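PDB 4FMR: uncharacterized protein from Bacteroides vulgatus, which is of unknown function but probably binds DNA, pairing an HU/IHF-like DNA-binding domain with an Ig-like domain. Local coordinates for residues T149-V163 and I190-A204. Residues are numbered along the deposited sequence; the frame is centred on the assembly and turned at random.
Sequences TAGRNFTLFGKNLTV and IVLNEPSRLIILLPA
Phe154 and Ile200 exchange two backbone hydrogen bonds, Phe154 N to Ile200 O at 3.0 Å and Ile200 N to Phe154 O, and Leu156 and Leu198 repeat the pattern; with axes 4.6 Å apart at 163°, strands 153-159 and 197-201 are antiparallel neighbours. Arg152 O receives Leu202 N at one end of the pairing, Ser196 O receives Gly158 N at the other. Beyond it the chain turns, and Leu161 N meets a lone pair of Pro195 O at 2.8 Å.

Past that turn a side chain takes over the backbone's role. Asn193 has CG anti to its own N (chi1 -161°), which carries the amide across to Val163: OD1 accepts from Val163 N at 2.7 Å through an in-plane lone pair, while ND2 donates to Val163 O at 2.8 Å, nearly within the amide plane. This two-bond grip fixes the flip of the amide. A leucine here would probably leave Val163 N and O without these partners and weaken the hold of this part of the chain on residues 190-193.

Apolar contacts divide between the sheet's faces. With Phe154, Leu156 and Ile200, Leu198 occupies the buried one, its CG 3.9 Å from Leu161 CB. On the other, Thr155 CG2 sits over one face of the Phe157 ring, offset toward the rim, and Arg197 runs alongside that ring, CD 3.6 Å from Phe157 CE1. A bend at chi3 (57°) turns the guanidinium to Glu194, whose OE1 accepts from Arg197 NH2 at 2.9 Å through its syn lone pair, within the guanidinium plane, in a salt bridge.

Strand 132-138 flanks 153-159, and strand 190-193, bulged at Val191-Leu192, flanks 197-201. The buried face packs against Leu213 and Val215 of strand 209-217 and Ile237 of strand 231-240, consistent with the two-sheet sandwich of an Ig-like domain.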
# COMPACT_ATOMS: atom_id res chain seq x y z
N THR B 149 -0.85 -7.12 11.90
CA THR B 149 0.42 -7.09 12.63
C THR B 149 0.40 -8.10 13.80
O THR B 149 -0.47 -8.01 14.66
CB THR B 149 0.70 -5.65 13.15
OG1 THR B 149 0.54 -4.70 12.08
CG2 THR B 149 2.09 -5.51 13.74
N ALA B 150 1.35 -9.05 13.81
CA ALA B 150 1.52 -10.04 14.90
C ALA B 150 1.83 -9.33 16.20
O ALA B 150 2.52 -8.33 16.18
CB ALA B 150 2.64 -11.02 14.56
N GLY B 151 1.26 -9.81 17.30
CA GLY B 151 1.44 -9.21 18.62
C GLY B 151 0.63 -7.96 18.83
O GLY B 151 0.81 -7.27 19.84
N ARG B 152 -0.26 -7.62 17.88
CA ARG B 152 -1.07 -6.41 17.93
C ARG B 152 -2.54 -6.73 17.68
O ARG B 152 -2.89 -7.87 17.37
CB ARG B 152 -0.53 -5.37 16.92
CG ARG B 152 0.84 -4.75 17.31
CD ARG B 152 0.76 -3.85 18.54
NE ARG B 152 2.05 -3.28 18.92
CZ ARG B 152 2.53 -2.13 18.44
NH1 ARG B 152 1.84 -1.43 17.55
NH2 ARG B 152 3.72 -1.69 18.84
N ASN B 153 -3.42 -5.73 17.85
CA ASN B 153 -4.85 -5.94 17.71
C ASN B 153 -5.37 -5.90 16.28
O ASN B 153 -4.90 -5.14 15.44
CB ASN B 153 -5.65 -4.94 18.53
CG ASN B 153 -5.52 -5.20 20.02
OD1 ASN B 153 -5.99 -6.21 20.55
ND2 ASN B 153 -4.81 -4.32 20.70
N PHE B 154 -6.39 -6.70 16.05
CA PHE B 154 -7.08 -6.81 14.79
C PHE B 154 -8.57 -6.80 15.05
O PHE B 154 -9.03 -7.42 16.02
CB PHE B 154 -6.63 -8.09 14.04
CG PHE B 154 -7.06 -8.05 12.60
CD1 PHE B 154 -6.34 -7.33 11.65
CD2 PHE B 154 -8.24 -8.69 12.19
CE1 PHE B 154 -6.77 -7.25 10.33
CE2 PHE B 154 -8.67 -8.61 10.85
CZ PHE B 154 -7.93 -7.89 9.94
N THR B 155 -9.34 -6.07 14.21
CA THR B 155 -10.80 -6.01 14.33
C THR B 155 -11.46 -6.70 13.12
O THR B 155 -11.16 -6.38 11.98
CB THR B 155 -11.32 -4.56 14.47
OG1 THR B 155 -10.70 -3.94 15.59
CG2 THR B 155 -12.82 -4.51 14.67
N LEU B 156 -12.42 -7.57 13.40
CA LEU B 156 -13.24 -8.26 12.41
C LEU B 156 -14.66 -7.72 12.45
O LEU B 156 -15.27 -7.72 13.51
CB LEU B 156 -13.25 -9.78 12.68
CG LEU B 156 -11.93 -10.49 12.56
CD1 LEU B 156 -11.88 -11.69 13.48
CD2 LEU B 156 -11.65 -10.84 11.13
N PHE B 157 -15.18 -7.26 11.30
CA PHE B 157 -16.56 -6.79 11.21
C PHE B 157 -17.38 -7.83 10.46
O PHE B 157 -16.88 -8.45 9.53
CB PHE B 157 -16.63 -5.41 10.53
CG PHE B 157 -15.79 -4.35 11.20
CD1 PHE B 157 -16.31 -3.60 12.25
CD2 PHE B 157 -14.50 -4.09 10.77
CE1 PHE B 157 -15.55 -2.59 12.85
CE2 PHE B 157 -13.73 -3.09 11.37
CZ PHE B 157 -14.26 -2.34 12.40
N GLY B 158 -18.62 -8.04 10.87
CA GLY B 158 -19.45 -9.01 10.18
C GLY B 158 -20.82 -9.21 10.77
O GLY B 158 -21.44 -8.26 11.26
N LYS B 159 -21.32 -10.46 10.68
CA LYS B 159 -22.64 -10.87 11.16
C LYS B 159 -22.54 -12.10 12.02
O LYS B 159 -21.94 -13.10 11.61
CB LYS B 159 -23.62 -11.13 9.99
CG LYS B 159 -24.06 -9.88 9.23
CD LYS B 159 -25.13 -9.05 9.92
CE LYS B 159 -25.46 -7.83 9.11
NZ LYS B 159 -26.60 -7.07 9.68
N ASN B 160 -23.13 -11.99 13.24
CA ASN B 160 -23.24 -13.02 14.28
C ASN B 160 -21.91 -13.74 14.53
O ASN B 160 -21.84 -14.97 14.56
CB ASN B 160 -24.34 -14.02 13.90
CG ASN B 160 -25.69 -13.36 13.88
OD1 ASN B 160 -26.17 -12.83 14.89
ND2 ASN B 160 -26.31 -13.34 12.71
N LEU B 161 -20.87 -12.94 14.78
CA LEU B 161 -19.49 -13.40 14.99
C LEU B 161 -19.18 -13.72 16.46
O LEU B 161 -18.10 -14.26 16.71
CB LEU B 161 -18.50 -12.33 14.47
CG LEU B 161 -18.44 -12.09 12.95
CD1 LEU B 161 -17.33 -11.09 12.59
CD2 LEU B 161 -18.17 -13.39 12.20
N THR B 162 -20.10 -13.41 17.43
CA THR B 162 -19.91 -13.63 18.87
C THR B 162 -19.40 -15.05 19.14
O THR B 162 -20.01 -16.01 18.69
CB THR B 162 -21.21 -13.38 19.67
OG1 THR B 162 -21.71 -12.08 19.39
CG2 THR B 162 -21.02 -13.49 21.19
N VAL B 163 -18.27 -15.16 19.85
CA VAL B 163 -17.69 -16.46 20.20
C VAL B 163 -18.41 -16.94 21.50
O VAL B 163 -18.31 -16.29 22.54
CB VAL B 163 -16.14 -16.38 20.33
CG1 VAL B 163 -15.57 -17.69 20.88
CG2 VAL B 163 -15.49 -16.04 18.99
N ILE B 190 -9.66 -12.45 23.09
CA ILE B 190 -10.85 -11.94 22.40
C ILE B 190 -11.24 -10.79 23.33
O ILE B 190 -11.67 -11.05 24.45
CB ILE B 190 -11.97 -12.98 22.12
CG1 ILE B 190 -11.46 -14.16 21.23
CG2 ILE B 190 -13.20 -12.27 21.50
CD1 ILE B 190 -12.37 -15.42 21.23
N VAL B 191 -10.93 -9.54 22.94
CA VAL B 191 -11.12 -8.34 23.77
C VAL B 191 -12.55 -7.78 23.67
O VAL B 191 -13.09 -7.29 24.66
CB VAL B 191 -10.06 -7.29 23.35
CG1 VAL B 191 -10.15 -6.04 24.21
CG2 VAL B 191 -8.68 -7.90 23.43
N LEU B 192 -13.13 -7.80 22.46
CA LEU B 192 -14.50 -7.35 22.19
C LEU B 192 -15.17 -8.49 21.46
O LEU B 192 -14.65 -8.96 20.44
CB LEU B 192 -14.55 -6.01 21.41
CG LEU B 192 -15.97 -5.39 21.21
CD1 LEU B 192 -16.67 -5.13 22.54
CD2 LEU B 192 -15.92 -4.12 20.40
N ASN B 193 -16.27 -8.99 22.03
CA ASN B 193 -16.99 -10.16 21.53
C ASN B 193 -18.46 -9.83 21.16
O ASN B 193 -19.40 -10.37 21.75
CB ASN B 193 -16.94 -11.28 22.60
CG ASN B 193 -17.24 -12.66 22.05
OD1 ASN B 193 -17.18 -12.88 20.85
ND2 ASN B 193 -17.56 -13.62 22.92
N GLU B 194 -18.66 -8.96 20.18
CA GLU B 194 -19.99 -8.54 19.73
C GLU B 194 -20.40 -9.26 18.42
O GLU B 194 -19.52 -9.70 17.67
CB GLU B 194 -20.01 -7.01 19.53
CG GLU B 194 -19.89 -6.19 20.80
CD GLU B 194 -19.84 -4.68 20.63
OE1 GLU B 194 -19.42 -4.20 19.55
OE2 GLU B 194 -20.16 -3.99 21.61
N PRO B 195 -21.74 -9.38 18.13
CA PRO B 195 -22.16 -10.07 16.89
C PRO B 195 -21.61 -9.43 15.60
O PRO B 195 -21.15 -10.17 14.72
CB PRO B 195 -23.70 -9.97 16.92
CG PRO B 195 -24.04 -9.75 18.34
CD PRO B 195 -22.91 -8.96 18.93
N SER B 196 -21.59 -8.09 15.52
CA SER B 196 -21.14 -7.38 14.31
C SER B 196 -19.64 -7.03 14.32
O SER B 196 -19.14 -6.55 13.29
CB SER B 196 -21.93 -6.09 14.12
OG SER B 196 -23.26 -6.37 13.71
N ARG B 197 -18.92 -7.27 15.44
CA ARG B 197 -17.52 -6.89 15.55
C ARG B 197 -16.75 -7.65 16.65
O ARG B 197 -17.15 -7.67 17.82
CB ARG B 197 -17.46 -5.38 15.84
CG ARG B 197 -16.09 -4.79 16.18
CD ARG B 197 -16.22 -3.29 16.36
NE ARG B 197 -17.20 -2.97 17.41
CZ ARG B 197 -17.53 -1.74 17.77
NH1 ARG B 197 -16.99 -0.69 17.17
NH2 ARG B 197 -18.43 -1.55 18.73
N LEU B 198 -15.63 -8.24 16.25
CA LEU B 198 -14.68 -8.88 17.16
C LEU B 198 -13.38 -8.12 17.18
O LEU B 198 -12.84 -7.81 16.11
CB LEU B 198 -14.36 -10.36 16.80
CG LEU B 198 -15.46 -11.39 16.74
CD1 LEU B 198 -14.89 -12.73 16.27
CD2 LEU B 198 -16.18 -11.52 18.08
N ILE B 199 -12.84 -7.88 18.37
CA ILE B 199 -11.51 -7.32 18.54
C ILE B 199 -10.65 -8.42 19.16
O ILE B 199 -11.00 -8.97 20.21
CB ILE B 199 -11.42 -5.97 19.31
CG1 ILE B 199 -12.31 -4.91 18.62
CG2 ILE B 199 -9.93 -5.50 19.37
CD1 ILE B 199 -12.43 -3.56 19.32
N ILE B 200 -9.57 -8.77 18.48
CA ILE B 200 -8.69 -9.81 18.99
C ILE B 200 -7.29 -9.26 19.13
O ILE B 200 -6.96 -8.26 18.52
CB ILE B 200 -8.70 -11.12 18.08
CG1 ILE B 200 -8.17 -10.84 16.65
CG2 ILE B 200 -10.09 -11.78 18.07
CD1 ILE B 200 -7.84 -12.05 15.76
N LEU B 201 -6.48 -9.92 19.97
CA LEU B 201 -5.04 -9.67 20.10
C LEU B 201 -4.34 -10.80 19.40
O LEU B 201 -4.58 -11.94 19.75
CB LEU B 201 -4.56 -9.54 21.57
CG LEU B 201 -3.04 -9.21 21.73
CD1 LEU B 201 -2.68 -7.88 21.07
CD2 LEU B 201 -2.64 -9.12 23.18
N LEU B 202 -3.55 -10.52 18.38
CA LEU B 202 -2.86 -11.58 17.65
C LEU B 202 -1.60 -12.03 18.38
O LEU B 202 -0.86 -11.16 18.84
CB LEU B 202 -2.48 -11.11 16.22
CG LEU B 202 -3.63 -10.88 15.23
CD1 LEU B 202 -3.14 -10.11 14.02
CD2 LEU B 202 -4.27 -12.20 14.82
N PRO B 203 -1.28 -13.34 18.50
CA PRO B 203 0.01 -13.74 19.13
C PRO B 203 1.22 -13.14 18.38
O PRO B 203 1.18 -12.95 17.15
CB PRO B 203 0.02 -15.28 19.04
CG PRO B 203 -1.39 -15.66 18.69
CD PRO B 203 -2.03 -14.52 17.99
N ALA B 204 2.29 -12.85 19.13
CA ALA B 204 3.52 -12.22 18.64
C ALA B 204 4.42 -13.17 17.86
O ALA B 204 5.16 -12.72 16.99
CB ALA B 204 4.30 -11.66 19.83
O HOH W 1 -24.33 -8.99 13.76